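Local structure of beta-glycosidase (Bacteroides caccae, 6T2R) at residues L230-Q235 and M253-V258; V156-H161 and L199-N204; Y92-L97 and M234-S239; R103-G108 and V258-W263. The protein is a glycoside hydrolase family 16 endo-acting O-glycanase, probably an endo-beta-galactosidase, with which a human gut bacterium begins to break down mucin. One frame throughout, in Å; residues are numbered along the deposited sequence.

Interaction 1 (L230-Q235 and M253-V258); sequences LLIDMQ and MEVDWV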
loop_
_atom_site.group_PDB
_atom_site.type_symbol
_atom_site.label_atom_id
_atom_site.label_comp_id
_atom_site.label_asym_id
_atom_site.label_seq_id
_atom_site.Cartn_x
_atom_site.Cartn_y
_atom_site.Cartn_z
ATOM N N LEU A 230 6.108 -4.074 0.902
ATOM C CA LEU A 230 4.831 -3.637 0.294
ATOM C C LEU A 230 3.704 -4.437 0.928
ATOM O O LEU A 230 3.885 -5.641 1.124
ATOM C CB LEU A 230 4.890 -3.941 -1.200
ATOM C CG LEU A 230 3.614 -3.627 -1.959
ATOM C CD1 LEU A 230 3.176 -2.169 -1.782
ATOM C CD2 LEU A 230 3.817 -3.943 -3.431
ATOM N N LEU A 231 2.656 -3.747 1.318
ATOM C CA LEU A 231 1.402 -4.293 1.880
ATOM C C LEU A 231 0.288 -3.899 0.909
ATOM O O LEU A 231 0.224 -2.686 0.496
ATOM C CB LEU A 231 1.125 -3.688 3.269
ATOM C CG LEU A 231 2.215 -3.873 4.335
ATOM C CD1 LEU A 231 3.263 -2.751 4.257
ATOM C CD2 LEU A 231 1.611 -3.879 5.727
ATOM N N ILE A 232 -0.582 -4.851 0.627
ATOM C CA ILE A 232 -1.836 -4.689 -0.160
ATOM C C ILE A 232 -2.920 -5.429 0.611
ATOM O O ILE A 232 -2.732 -6.646 0.835
ATOM C CB ILE A 232 -1.712 -5.238 -1.593
ATOM C CG1 ILE A 232 -0.530 -4.612 -2.332
ATOM C CG2 ILE A 232 -3.037 -4.996 -2.306
ATOM C CD1 ILE A 232 -0.201 -5.221 -3.671
ATOM N N ASP A 233 -3.951 -4.739 1.095
ATOM C CA ASP A 233 -4.858 -5.441 2.029
ATOM C C ASP A 233 -6.180 -4.709 2.114
ATOM O O ASP A 233 -6.187 -3.467 2.136
ATOM C CB ASP A 233 -4.208 -5.605 3.416
ATOM C CG ASP A 233 -4.003 -4.285 4.148
ATOM O OD1 ASP A 233 -3.077 -3.532 3.769
ATOM O OD2 ASP A 233 -4.818 -3.996 5.040
ATOM N N MET A 234 -7.245 -5.502 2.117
ATOM C CA MET A 234 -8.608 -5.069 2.447
ATOM C C MET A 234 -8.627 -4.776 3.946
ATOM O O MET A 234 -7.873 -5.424 4.731
ATOM C CB MET A 234 -9.632 -6.150 2.081
ATOM C CG MET A 234 -11.080 -5.770 2.364
ATOM S SD MET A 234 -11.577 -4.194 1.677
ATOM C CE MET A 234 -11.567 -4.540 -0.081
ATOM N N GLN A 235 -9.450 -3.802 4.298
ATOM C CA GLN A 235 -9.580 -3.260 5.656
ATOM C C GLN A 235 -11.066 -2.932 5.821
ATOM O O GLN A 235 -11.705 -2.448 4.832
ATOM C CB GLN A 235 -8.650 -2.046 5.823
ATOM C CG GLN A 235 -7.181 -2.410 5.749
ATOM C CD GLN A 235 -6.201 -1.260 5.812
ATOM O OE1 GLN A 235 -6.547 -0.078 5.802
ATOM N NE2 GLN A 235 -4.949 -1.622 5.813
ATOM N N MET A 253 -11.329 -6.162 -3.453
ATOM C CA MET A 253 -10.416 -5.339 -4.277
ATOM C C MET A 253 -9.747 -6.346 -5.193
ATOM O O MET A 253 -9.509 -7.477 -4.738
ATOM C CB MET A 253 -9.360 -4.586 -3.471
ATOM C CG MET A 253 -8.543 -5.462 -2.541
ATOM S SD MET A 253 -7.313 -4.545 -1.543
ATOM C CE MET A 253 -6.830 -3.295 -2.748
ATOM N N GLU A 254 -9.568 -5.967 -6.446
ATOM C CA GLU A 254 -8.938 -6.817 -7.488
ATOM C C GLU A 254 -7.619 -6.171 -7.865
ATOM O O GLU A 254 -7.607 -4.960 -8.173
ATOM C CB GLU A 254 -9.827 -6.907 -8.728
ATOM C CG GLU A 254 -11.296 -6.971 -8.385
ATOM C CD GLU A 254 -12.205 -6.888 -9.587
ATOM O OE1 GLU A 254 -12.085 -7.770 -10.455
ATOM O OE2 GLU A 254 -13.044 -5.943 -9.623
ATOM N N VAL A 255 -6.570 -6.969 -7.871
ATOM C CA VAL A 255 -5.218 -6.478 -8.214
ATOM C C VAL A 255 -4.733 -7.202 -9.467
ATOM O O VAL A 255 -4.505 -8.433 -9.429
ATOM C CB VAL A 255 -4.273 -6.652 -7.026
ATOM C CG1 VAL A 255 -2.959 -5.937 -7.260
ATOM C CG2 VAL A 255 -4.937 -6.182 -5.737
ATOM N N ASP A 256 -4.548 -6.411 -10.516
ATOM C CA ASP A 256 -4.018 -6.841 -11.828
ATOM C C ASP A 256 -2.517 -7.097 -11.716
ATOM O O ASP A 256 -2.071 -8.176 -12.196
ATOM C CB ASP A 256 -4.365 -5.779 -12.868
ATOM C CG ASP A 256 -4.162 -6.204 -14.305
ATOM O OD1 ASP A 256 -3.912 -7.403 -14.543
ATOM O OD2 ASP A 256 -4.238 -5.313 -15.160
ATOM N N TRP A 257 -1.743 -6.151 -11.149
ATOM C CA TRP A 257 -0.257 -6.302 -11.082
ATOM C C TRP A 257 0.400 -5.310 -10.123
ATOM O O TRP A 257 -0.202 -4.283 -9.754
ATOM C CB TRP A 257 0.439 -6.224 -12.472
ATOM C CG TRP A 257 0.045 -5.078 -13.371
ATOM C CD1 TRP A 257 -0.720 -5.174 -14.507
ATOM C CD2 TRP A 257 0.418 -3.682 -13.282
ATOM N NE1 TRP A 257 -0.885 -3.942 -15.080
ATOM C CE2 TRP A 257 -0.185 -3.014 -14.371
ATOM C CE3 TRP A 257 1.169 -2.918 -12.377
ATOM C CZ2 TRP A 257 -0.062 -1.640 -14.578
ATOM C CZ3 TRP A 257 1.277 -1.556 -12.570
ATOM C CH2 TRP A 257 0.703 -0.932 -13.672
ATOM N N VAL A 258 1.655 -5.621 -9.800
ATOM C CA VAL A 258 2.601 -4.715 -9.114
ATOM C C VAL A 258 3.783 -4.576 -10.039
ATOM O O VAL A 258 4.280 -5.626 -10.478
ATOM C CB VAL A 258 3.058 -5.272 -7.761
ATOM C CG1 VAL A 258 4.006 -4.310 -7.064
ATOM C CG2 VAL A 258 1.870 -5.605 -6.879
#
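Strand 230-233 and strand 253-258 lie face to face in opposite layers, their axes 9.3 Å apart at closest and running at 137° to each other. Such spacing is too wide for backbone pairing, so side chains fill the gap: L230 lies opposite V258, I232 opposite V255 and M234 opposite M253. At one end L230 and V258 meet tip to tip, L230 CD2 lying 3.7 Å from V258 CG1. I232 spreads its two branches: with CG1 placed beside the backbone N (chi1 -55°), the extended arm carries CD1 to within 3.8 Å of V258 CG2, while CG2 meets V255 CG2 at 4.1 Å and also M253 CE. The two layers are those of the GH16 beta-jelly-roll sandwich, whose interior is served well by beta-branched and flexible apolar residues. V255 and V258 both face inward although an odd spacing separates them, because D256 and W257 form a classic beta bulge opposite R113 that shifts the strand's phase; W257 consequently points away from strand 230-233, onto E111 and R113 of strand 108-116. M253 and M234 slide past each other in opposite directions, M234 CE lying 4.0 Å from M253 CG. M253 is extended to SD, and a turn at chi3 (-36°) brings CE toward I232; SD rests 3.8 Å from D233 C. D233 itself turns to the other face of its strand, where OD1 accepts a hydrogen bond from W127.

Interaction 2 (V156-H161 and L199-N204); sequences VYQTVH and LVFHVN
Q158 and F201 run past each other in opposite directions, the amide of one and the ring of the other inclined at 67°. The aliphatic root of Q158 lies against the ring, its CB 3.7 Å from F201 CD1, while OE1 passes beyond it to sit 3.4 Å from F201 CB. Extended from CG onward, the glutamine spans the gap far enough for NE2 to bond H202 O at 3.2 Å; this donor stands well above the carbonyl plane, 57° out of it, and does not follow a lone pair. The amide has stronger holds around it: NE2 also gives a bond to I146 O, and OE1 accepts one from N208 ND2, so a polar group is accommodated in a buried place. The strands belong to facing layers of the GH16 jelly-roll sandwich, 8.6 Å apart and nearly antiparallel at 165°. Strand 155-161 pairs with strand 143-145, and residues 143-148 carry the E-V-D-I-M-E sequence by which the active-site strand of this family is known. V160 approaches the F201 ring at its edge, CG1 lying 3.8 Å from CZ, and the same methyl touches L199 CD1 at 3.7 Å. Branched and compact, V160 can meet the ring edge and L199 with one methyl. Toward the other end V156 CG2 and V203 CG2 come within 4.1 Å, and beyond the ring F209 lies nearly parallel to F201.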
loop_
_atom_site.group_PDB
_atom_site.type_symbol
_atom_site.label_atom_id
_atom_site.label_comp_id
_atom_site.label_asym_id
_atom_site.label_seq_id
_atom_site.Cartn_x
_atom_site.Cartn_y
_atom_site.Cartn_z
ATOM N N VAL A 156 -9.087 8.956 -3.753
ATOM C CA VAL A 156 -8.205 8.180 -2.844
ATOM C C VAL A 156 -7.302 9.181 -2.137
ATOM O O VAL A 156 -7.061 10.277 -2.684
ATOM C CB VAL A 156 -7.371 7.115 -3.571
ATOM C CG1 VAL A 156 -8.239 6.071 -4.251
ATOM C CG2 VAL A 156 -6.382 7.746 -4.538
ATOM N N TYR A 157 -6.816 8.775 -0.978
ATOM C CA TYR A 157 -5.775 9.477 -0.196
ATOM C C TYR A 157 -4.430 8.850 -0.559
ATOM O O TYR A 157 -4.302 7.603 -0.573
ATOM C CB TYR A 157 -6.074 9.364 1.296
ATOM C CG TYR A 157 -7.357 10.031 1.735
ATOM C CD1 TYR A 157 -8.597 9.485 1.425
ATOM C CD2 TYR A 157 -7.337 11.183 2.493
ATOM C CE1 TYR A 157 -9.779 10.080 1.828
ATOM C CE2 TYR A 157 -8.513 11.786 2.917
ATOM C CZ TYR A 157 -9.734 11.232 2.583
ATOM O OH TYR A 157 -10.888 11.822 2.985
ATOM N N GLN A 158 -3.446 9.702 -0.786
ATOM C CA GLN A 158 -2.026 9.314 -0.721
ATOM C C GLN A 158 -1.388 10.131 0.419
ATOM O O GLN A 158 -1.715 11.345 0.546
ATOM C CB GLN A 158 -1.422 9.504 -2.109
ATOM C CG GLN A 158 -2.101 8.631 -3.178
ATOM C CD GLN A 158 -1.423 8.749 -4.525
ATOM O OE1 GLN A 158 -1.477 9.814 -5.157
ATOM N NE2 GLN A 158 -0.761 7.679 -4.957
ATOM N N THR A 159 -0.552 9.498 1.254
ATOM C CA THR A 159 -0.111 10.071 2.554
ATOM C C THR A 159 1.237 9.504 2.982
ATOM O O THR A 159 1.573 8.405 2.540
ATOM C CB THR A 159 -1.093 9.761 3.683
ATOM O OG1 THR A 159 -2.415 9.820 3.172
ATOM C CG2 THR A 159 -0.982 10.759 4.812
ATOM N N VAL A 160 1.987 10.277 3.769
ATOM C CA VAL A 160 3.200 9.809 4.498
ATOM C C VAL A 160 2.916 10.042 5.972
ATOM O O VAL A 160 2.190 10.989 6.299
ATOM C CB VAL A 160 4.533 10.473 4.067
ATOM C CG1 VAL A 160 4.787 10.317 2.585
ATOM C CG2 VAL A 160 4.623 11.952 4.426
ATOM N N HIS A 161 3.481 9.193 6.809
ATOM C CA HIS A 161 3.537 9.382 8.281
ATOM C C HIS A 161 4.981 9.201 8.733
ATOM O O HIS A 161 5.709 8.330 8.134
ATOM C CB HIS A 161 2.615 8.367 8.956
ATOM C CG HIS A 161 1.271 8.392 8.365
ATOM N ND1 HIS A 161 0.332 9.283 8.786
ATOM C CD2 HIS A 161 0.725 7.684 7.357
ATOM C CE1 HIS A 161 -0.773 9.091 8.088
ATOM N NE2 HIS A 161 -0.547 8.142 7.198
ATOM N N LEU A 199 9.411 12.397 -2.198
ATOM C CA LEU A 199 8.515 11.346 -2.713
ATOM C C LEU A 199 7.530 12.028 -3.666
ATOM O O LEU A 199 7.094 13.129 -3.328
ATOM C CB LEU A 199 7.776 10.648 -1.569
ATOM C CG LEU A 199 8.614 10.033 -0.448
ATOM C CD1 LEU A 199 7.703 9.230 0.495
ATOM C CD2 LEU A 199 9.758 9.171 -0.978
ATOM N N VAL A 200 7.193 11.395 -4.793
ATOM C CA VAL A 200 6.169 11.911 -5.753
ATOM C C VAL A 200 5.099 10.835 -5.951
ATOM O O VAL A 200 5.468 9.722 -6.378
ATOM C CB VAL A 200 6.777 12.293 -7.109
ATOM C CG1 VAL A 200 5.716 12.909 -8.002
ATOM C CG2 VAL A 200 8.001 13.208 -6.969
ATOM N N PHE A 201 3.841 11.184 -5.642
ATOM C CA PHE A 201 2.651 10.296 -5.703
ATOM C C PHE A 201 1.902 10.528 -7.008
ATOM O O PHE A 201 1.730 11.681 -7.393
ATOM C CB PHE A 201 1.745 10.553 -4.507
ATOM C CG PHE A 201 2.336 10.092 -3.196
ATOM C CD1 PHE A 201 2.167 8.787 -2.739
ATOM C CD2 PHE A 201 3.065 10.965 -2.416
ATOM C CE1 PHE A 201 2.718 8.369 -1.530
ATOM C CE2 PHE A 201 3.607 10.552 -1.205
ATOM C CZ PHE A 201 3.424 9.269 -0.754
ATOM N N HIS A 202 1.492 9.446 -7.653
ATOM C CA HIS A 202 0.774 9.456 -8.942
ATOM C C HIS A 202 -0.426 8.538 -8.803
ATOM O O HIS A 202 -0.332 7.539 -8.077
ATOM C CB HIS A 202 1.667 8.993 -10.109
ATOM C CG HIS A 202 2.831 9.881 -10.375
ATOM N ND1 HIS A 202 4.094 9.604 -9.886
ATOM C CD2 HIS A 202 2.921 11.061 -11.040
ATOM C CE1 HIS A 202 4.923 10.561 -10.279
ATOM N NE2 HIS A 202 4.215 11.486 -10.979
ATOM N N VAL A 203 -1.518 8.939 -9.443
ATOM C CA VAL A 203 -2.660 8.068 -9.819
ATOM C C VAL A 203 -2.812 8.168 -11.348
ATOM O O VAL A 203 -2.862 9.315 -11.855
ATOM C CB VAL A 203 -3.924 8.503 -9.056
ATOM C CG1 VAL A 203 -5.125 7.723 -9.498
ATOM C CG2 VAL A 203 -3.735 8.366 -7.555
ATOM N N ASN A 204 -2.822 7.020 -12.040
ATOM C CA ASN A 204 -2.835 6.900 -13.523
ATOM C C ASN A 204 -1.789 7.819 -14.162
ATOM O O ASN A 204 -2.095 8.390 -15.172
ATOM C CB ASN A 204 -4.255 7.181 -14.039
ATOM C CG ASN A 204 -5.253 6.262 -13.368
ATOM O OD1 ASN A 204 -4.953 5.091 -13.170
ATOM N ND2 ASN A 204 -6.403 6.772 -12.962
#

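Interaction 3 (Y92-L97 and M234-S239); sequences YLTGGL and MQLGGS
M234 N donates to G95 O at 2.9 Å. Next to this backbone bond T94 OG1 lies 3.0 Å from M234 O, a weak hydrogen bond at most and not a settled one; the stronger partner of the hydroxyl is T60 OG1, and M234 O has a further donor in Q61 NE2. Threonine suits the spot because its other branch is apolar: with OG1 lodged between backbone N and carbonyl carbon (chi1 62°), CG2 is turned to the opposing segment and touches L236 CG at 3.7 Å and M234 CG at 3.8 Å. L236 then reaches farther along, its CD1 lying 3.8 Å from Y92 CB. The M234-G95 bond carries the antiparallel pairing of strands 228-233 and 92-98 one step past the strand end; beyond it the loop is held to 92-97 by side chains. On its other edge strand 92-98 is joined to strand 74-81, while Q235 faces A125 and W127 of strand 125-130.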
loop_
_atom_site.group_PDB
_atom_site.type_symbol
_atom_site.label_atom_id
_atom_site.label_comp_id
_atom_site.label_asym_id
_atom_site.label_seq_id
_atom_site.Cartn_x
_atom_site.Cartn_y
_atom_site.Cartn_z
ATOM N N TYR A 92 -15.488 -8.759 11.585
ATOM C CA TYR A 92 -15.234 -8.815 10.126
ATOM C C TYR A 92 -13.841 -9.379 9.885
ATOM O O TYR A 92 -12.960 -9.192 10.750
ATOM C CB TYR A 92 -15.373 -7.424 9.523
ATOM C CG TYR A 92 -16.703 -6.794 9.799
ATOM C CD1 TYR A 92 -17.804 -7.141 9.050
ATOM C CD2 TYR A 92 -16.866 -5.836 10.782
ATOM C CE1 TYR A 92 -19.050 -6.581 9.278
ATOM C CE2 TYR A 92 -18.104 -5.245 11.011
ATOM C CZ TYR A 92 -19.207 -5.644 10.277
ATOM O OH TYR A 92 -20.449 -5.094 10.458
ATOM N N LEU A 93 -13.683 -10.072 8.761
ATOM C CA LEU A 93 -12.426 -10.718 8.299
ATOM C C LEU A 93 -11.992 -10.094 6.961
ATOM O O LEU A 93 -12.863 -9.963 6.039
ATOM C CB LEU A 93 -12.661 -12.213 8.124
ATOM C CG LEU A 93 -13.096 -12.949 9.381
ATOM C CD1 LEU A 93 -13.328 -14.422 9.065
ATOM C CD2 LEU A 93 -12.057 -12.780 10.496
ATOM N N THR A 94 -10.712 -9.722 6.841
ATOM C CA THR A 94 -10.175 -9.145 5.584
ATOM C C THR A 94 -8.919 -9.910 5.187
ATOM O O THR A 94 -8.233 -10.464 6.083
ATOM C CB THR A 94 -9.889 -7.639 5.695
ATOM O OG1 THR A 94 -8.890 -7.456 6.710
ATOM C CG2 THR A 94 -11.136 -6.827 5.965
ATOM N N GLY A 95 -8.669 -9.959 3.881
ATOM C CA GLY A 95 -7.449 -10.553 3.305
ATOM C C GLY A 95 -6.435 -9.464 3.007
ATOM O O GLY A 95 -6.853 -8.328 2.650
ATOM N N GLY A 96 -5.159 -9.794 3.190
ATOM C CA GLY A 96 -3.999 -8.936 2.915
ATOM C C GLY A 96 -2.759 -9.769 2.654
ATOM O O GLY A 96 -2.658 -10.880 3.216
ATOM N N LEU A 97 -1.902 -9.279 1.755
ATOM C CA LEU A 97 -0.578 -9.853 1.468
ATOM C C LEU A 97 0.499 -8.801 1.752
ATOM O O LEU A 97 0.245 -7.595 1.501
ATOM C CB LEU A 97 -0.504 -10.279 0.010
ATOM C CG LEU A 97 -1.424 -11.414 -0.450
ATOM C CD1 LEU A 97 -1.096 -11.741 -1.902
ATOM C CD2 LEU A 97 -1.282 -12.678 0.387
ATOM N N MET A 234 -7.245 -5.502 2.117
ATOM C CA MET A 234 -8.608 -5.069 2.447
ATOM C C MET A 234 -8.627 -4.776 3.946
ATOM O O MET A 234 -7.873 -5.424 4.731
ATOM C CB MET A 234 -9.632 -6.150 2.081
ATOM C CG MET A 234 -11.080 -5.770 2.364
ATOM S SD MET A 234 -11.577 -4.194 1.677
ATOM C CE MET A 234 -11.567 -4.540 -0.081
ATOM N N GLN A 235 -9.450 -3.802 4.298
ATOM C CA GLN A 235 -9.580 -3.260 5.656
ATOM C C GLN A 235 -11.066 -2.932 5.821
ATOM O O GLN A 235 -11.705 -2.448 4.832
ATOM C CB GLN A 235 -8.650 -2.046 5.823
ATOM C CG GLN A 235 -7.181 -2.410 5.749
ATOM C CD GLN A 235 -6.201 -1.260 5.812
ATOM O OE1 GLN A 235 -6.547 -0.078 5.802
ATOM N NE2 GLN A 235 -4.949 -1.622 5.813
ATOM N N LEU A 236 -11.593 -3.188 7.016
ATOM C CA LEU A 236 -13.015 -2.906 7.359
ATOM C C LEU A 236 -13.110 -2.270 8.752
ATOM O O LEU A 236 -12.619 -2.895 9.724
ATOM C CB LEU A 236 -13.811 -4.219 7.302
ATOM C CG LEU A 236 -14.188 -4.713 5.906
ATOM C CD1 LEU A 236 -14.830 -6.104 5.986
ATOM C CD2 LEU A 236 -15.114 -3.724 5.207
ATOM N N GLY A 237 -13.676 -1.059 8.824
ATOM C CA GLY A 237 -13.939 -0.328 10.080
ATOM C C GLY A 237 -12.711 0.339 10.695
ATOM O O GLY A 237 -11.549 -0.016 10.369
ATOM N N GLY A 238 -12.982 1.262 11.616
ATOM C CA GLY A 238 -11.993 2.057 12.363
ATOM C C GLY A 238 -12.511 3.472 12.534
ATOM O O GLY A 238 -13.591 3.798 11.984
ATOM N N SER A 239 -11.773 4.308 13.258
ATOM C CA SER A 239 -12.285 5.636 13.655
ATOM C C SER A 239 -12.322 6.497 12.403
ATOM O O SER A 239 -13.241 7.287 12.290
ATOM C CB SER A 239 -11.467 6.256 14.769
ATOM O OG SER A 239 -10.115 5.854 14.663
#

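Interaction 4 (R103-G108 and V258-W263); sequences RAFHGG and VRHYQW. With SO4 (sulfate ion), chain B.
This is a loop-to-strand contact with a sulfate, probably from the crystallisation liquor, bound at its rim: H106 of the loop 103-108 and H260 and Q262 of strand 258-263 share the anion. Sulfate O1 accepts two bonds, from H260 NE2 at 2.6 Å and from H106 N at 2.9 Å, the latter nearly straight at 166°. O3 takes H106 ND1, also at 2.9 Å, and O4 takes Q262 NE2 at 3.0 Å. R103, in a cation-pi pair with W33, turns its guanidinium edge toward O2. H260 donates from ND1 as well, to R109 O, which fixes the ring's rotation and would be consistent with a protonated imidazole beside the anion. The strand is the last of the GH16 jelly roll and the loop leads into its neighbour, strand 108-116. With CG anti to the backbone N (chi1 -174°), H260 offers a face to F105, whose edge enters in a T-shaped stack, centroids 5.0 Å apart and planes at 73°. Bent at chi2, Q262 curls back so that the same NE2 also binds H106 O at 2.7 Å, the oxygen lying in the plane of the Q262 amide; glutamine can thus grip loop and anion together. G108 fits where a side chain would run into Y261 O and the Q262 amide, and its CA makes a CA-H...O contact with Y261 O at 3.3 Å.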
loop_
_atom_site.group_PDB
_atom_site.type_symbol
_atom_site.label_atom_id
_atom_site.label_comp_id
_atom_site.label_asym_id
_atom_site.label_seq_id
_atom_site.Cartn_x
_atom_site.Cartn_y
_atom_site.Cartn_z
ATOM N N ARG A 103 10.554 -9.770 -0.025
ATOM C CA ARG A 103 11.067 -8.878 -1.078
ATOM C C ARG A 103 11.150 -7.431 -0.559
ATOM O O ARG A 103 10.136 -6.866 -0.080
ATOM C CB ARG A 103 10.243 -8.984 -2.362
ATOM C CG ARG A 103 10.702 -7.926 -3.362
ATOM C CD ARG A 103 10.174 -8.162 -4.747
ATOM N NE ARG A 103 10.845 -9.320 -5.300
ATOM C CZ ARG A 103 11.956 -9.284 -6.033
ATOM N NH1 ARG A 103 12.522 -8.126 -6.325
ATOM N NH2 ARG A 103 12.494 -10.412 -6.484
ATOM N N ALA A 104 12.317 -6.845 -0.715
ATOM C CA ALA A 104 12.629 -5.458 -0.314
ATOM C C ALA A 104 12.559 -4.572 -1.555
ATOM O O ALA A 104 13.114 -4.961 -2.559
ATOM C CB ALA A 104 14.002 -5.416 0.311
ATOM N N PHE A 105 11.931 -3.412 -1.458
ATOM C CA PHE A 105 11.998 -2.376 -2.506
ATOM C C PHE A 105 12.997 -1.308 -2.064
ATOM O O PHE A 105 12.808 -0.787 -0.957
ATOM C CB PHE A 105 10.595 -1.851 -2.756
ATOM C CG PHE A 105 9.670 -2.948 -3.212
ATOM C CD1 PHE A 105 9.089 -3.808 -2.296
ATOM C CD2 PHE A 105 9.403 -3.134 -4.558
ATOM C CE1 PHE A 105 8.275 -4.848 -2.708
ATOM C CE2 PHE A 105 8.541 -4.139 -4.971
ATOM C CZ PHE A 105 8.007 -5.011 -4.042
ATOM N N HIS A 106 14.040 -1.072 -2.871
ATOM C CA HIS A 106 15.074 -0.025 -2.677
ATOM C C HIS A 106 14.678 1.182 -3.519
ATOM O O HIS A 106 15.091 1.262 -4.684
ATOM C CB HIS A 106 16.467 -0.573 -3.054
ATOM C CG HIS A 106 16.861 -1.754 -2.231
ATOM N ND1 HIS A 106 16.393 -3.062 -2.502
ATOM C CD2 HIS A 106 17.622 -1.844 -1.129
ATOM C CE1 HIS A 106 16.872 -3.884 -1.596
ATOM N NE2 HIS A 106 17.613 -3.163 -0.738
ATOM N N GLY A 107 13.824 2.028 -2.967
ATOM C CA GLY A 107 13.286 3.213 -3.648
ATOM C C GLY A 107 12.709 2.864 -5.009
ATOM O O GLY A 107 12.021 1.855 -5.118
ATOM N N GLY A 108 13.003 3.672 -6.021
ATOM C CA GLY A 108 12.402 3.551 -7.354
ATOM C C GLY A 108 10.922 3.887 -7.339
ATOM O O GLY A 108 10.459 4.595 -6.412
ATOM N N VAL A 258 1.655 -5.621 -9.800
ATOM C CA VAL A 258 2.601 -4.715 -9.114
ATOM C C VAL A 258 3.783 -4.576 -10.039
ATOM O O VAL A 258 4.280 -5.626 -10.478
ATOM C CB VAL A 258 3.058 -5.272 -7.761
ATOM C CG1 VAL A 258 4.006 -4.310 -7.064
ATOM C CG2 VAL A 258 1.870 -5.605 -6.879
ATOM N N ARG A 259 4.238 -3.344 -10.269
ATOM C CA ARG A 259 5.469 -3.106 -11.073
ATOM C C ARG A 259 6.408 -2.207 -10.290
ATOM O O ARG A 259 5.957 -1.283 -9.624
ATOM C CB ARG A 259 5.178 -2.542 -12.467
ATOM C CG ARG A 259 4.517 -3.558 -13.391
ATOM C CD ARG A 259 3.857 -2.827 -14.547
ATOM N NE ARG A 259 3.247 -3.737 -15.500
ATOM C CZ ARG A 259 2.531 -3.333 -16.525
ATOM N NH1 ARG A 259 2.366 -2.047 -16.760
ATOM N NH2 ARG A 259 1.982 -4.205 -17.325
ATOM N N HIS A 260 7.687 -2.547 -10.370
ATOM C CA HIS A 260 8.784 -1.825 -9.715
ATOM C C HIS A 260 9.743 -1.402 -10.810
ATOM O O HIS A 260 10.197 -2.269 -11.547
ATOM C CB HIS A 260 9.389 -2.713 -8.630
ATOM C CG HIS A 260 10.410 -2.026 -7.814
ATOM N ND1 HIS A 260 10.282 -0.729 -7.478
ATOM C CD2 HIS A 260 11.568 -2.470 -7.290
ATOM C CE1 HIS A 260 11.313 -0.375 -6.744
ATOM N NE2 HIS A 260 12.130 -1.434 -6.625
ATOM N N TYR A 261 9.973 -0.097 -10.932
ATOM C CA TYR A 261 10.950 0.492 -11.871
ATOM C C TYR A 261 12.088 1.163 -11.095
ATOM O O TYR A 261 11.898 1.585 -9.912
ATOM C CB TYR A 261 10.236 1.498 -12.762
ATOM C CG TYR A 261 9.103 0.965 -13.601
ATOM C CD1 TYR A 261 7.804 0.853 -13.115
ATOM C CD2 TYR A 261 9.325 0.646 -14.933
ATOM C CE1 TYR A 261 6.761 0.406 -13.919
ATOM C CE2 TYR A 261 8.298 0.183 -15.745
ATOM C CZ TYR A 261 7.012 0.071 -15.246
ATOM O OH TYR A 261 6.036 -0.346 -16.106
ATOM N N GLN A 262 13.229 1.310 -11.771
ATOM C CA GLN A 262 14.350 2.159 -11.318
ATOM C C GLN A 262 14.722 3.097 -12.466
ATOM O O GLN A 262 14.681 2.663 -13.630
ATOM C CB GLN A 262 15.564 1.319 -10.922
ATOM C CG GLN A 262 15.357 0.462 -9.696
ATOM C CD GLN A 262 15.287 1.265 -8.428
ATOM O OE1 GLN A 262 15.325 2.496 -8.457
ATOM N NE2 GLN A 262 15.115 0.557 -7.321
ATOM N N TRP A 263 14.999 4.357 -12.157
ATOM C CA TRP A 263 15.556 5.327 -13.131
ATOM C C TRP A 263 17.038 5.020 -13.342
ATOM O O TRP A 263 17.808 5.248 -12.392
ATOM C CB TRP A 263 15.382 6.751 -12.622
ATOM C CG TRP A 263 15.820 7.747 -13.636
ATOM C CD1 TRP A 263 17.033 8.356 -13.720
ATOM C CD2 TRP A 263 15.041 8.248 -14.716
ATOM N NE1 TRP A 263 17.048 9.210 -14.788
ATOM C CE2 TRP A 263 15.852 9.143 -15.429
ATOM C CE3 TRP A 263 13.746 8.022 -15.165
ATOM C CZ2 TRP A 263 15.404 9.819 -16.552
ATOM C CZ3 TRP A 263 13.299 8.693 -16.278
ATOM C CH2 TRP A 263 14.114 9.592 -16.950
HETATM S S SO4 B . 15.152 -3.157 -6.197
HETATM O O1 SO4 B . 14.204 -2.359 -5.423
HETATM O O2 SO4 B . 14.454 -4.259 -6.837
HETATM O O3 SO4 B . 16.141 -3.680 -5.309
HETATM O O4 SO4 B . 15.747 -2.331 -7.218
#

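From the N terminus the chain lays down 92-97, the first half of interaction 3, then 103-108, the first half of interaction 4. Interaction 2 opens at 156-161 and closes at 199-204, nested inside both of those loops. Interaction 1 opens on 230-235; interaction 3 closes on 234-239, sharing M234 and Q235 with it. Interaction 1 closes at 253-258, and interaction 4, within whose loop it lies, ends the series at 258-263; V258 serves both. Interactions 3 and 4 cross, on opposite sides of the chain's centre. Interactions 1 and 2, whose centres are about 15 Å apart, bridge the two layers, whereas interaction 3 extends strand pairing and interaction 4 fastens a loop to the final strand.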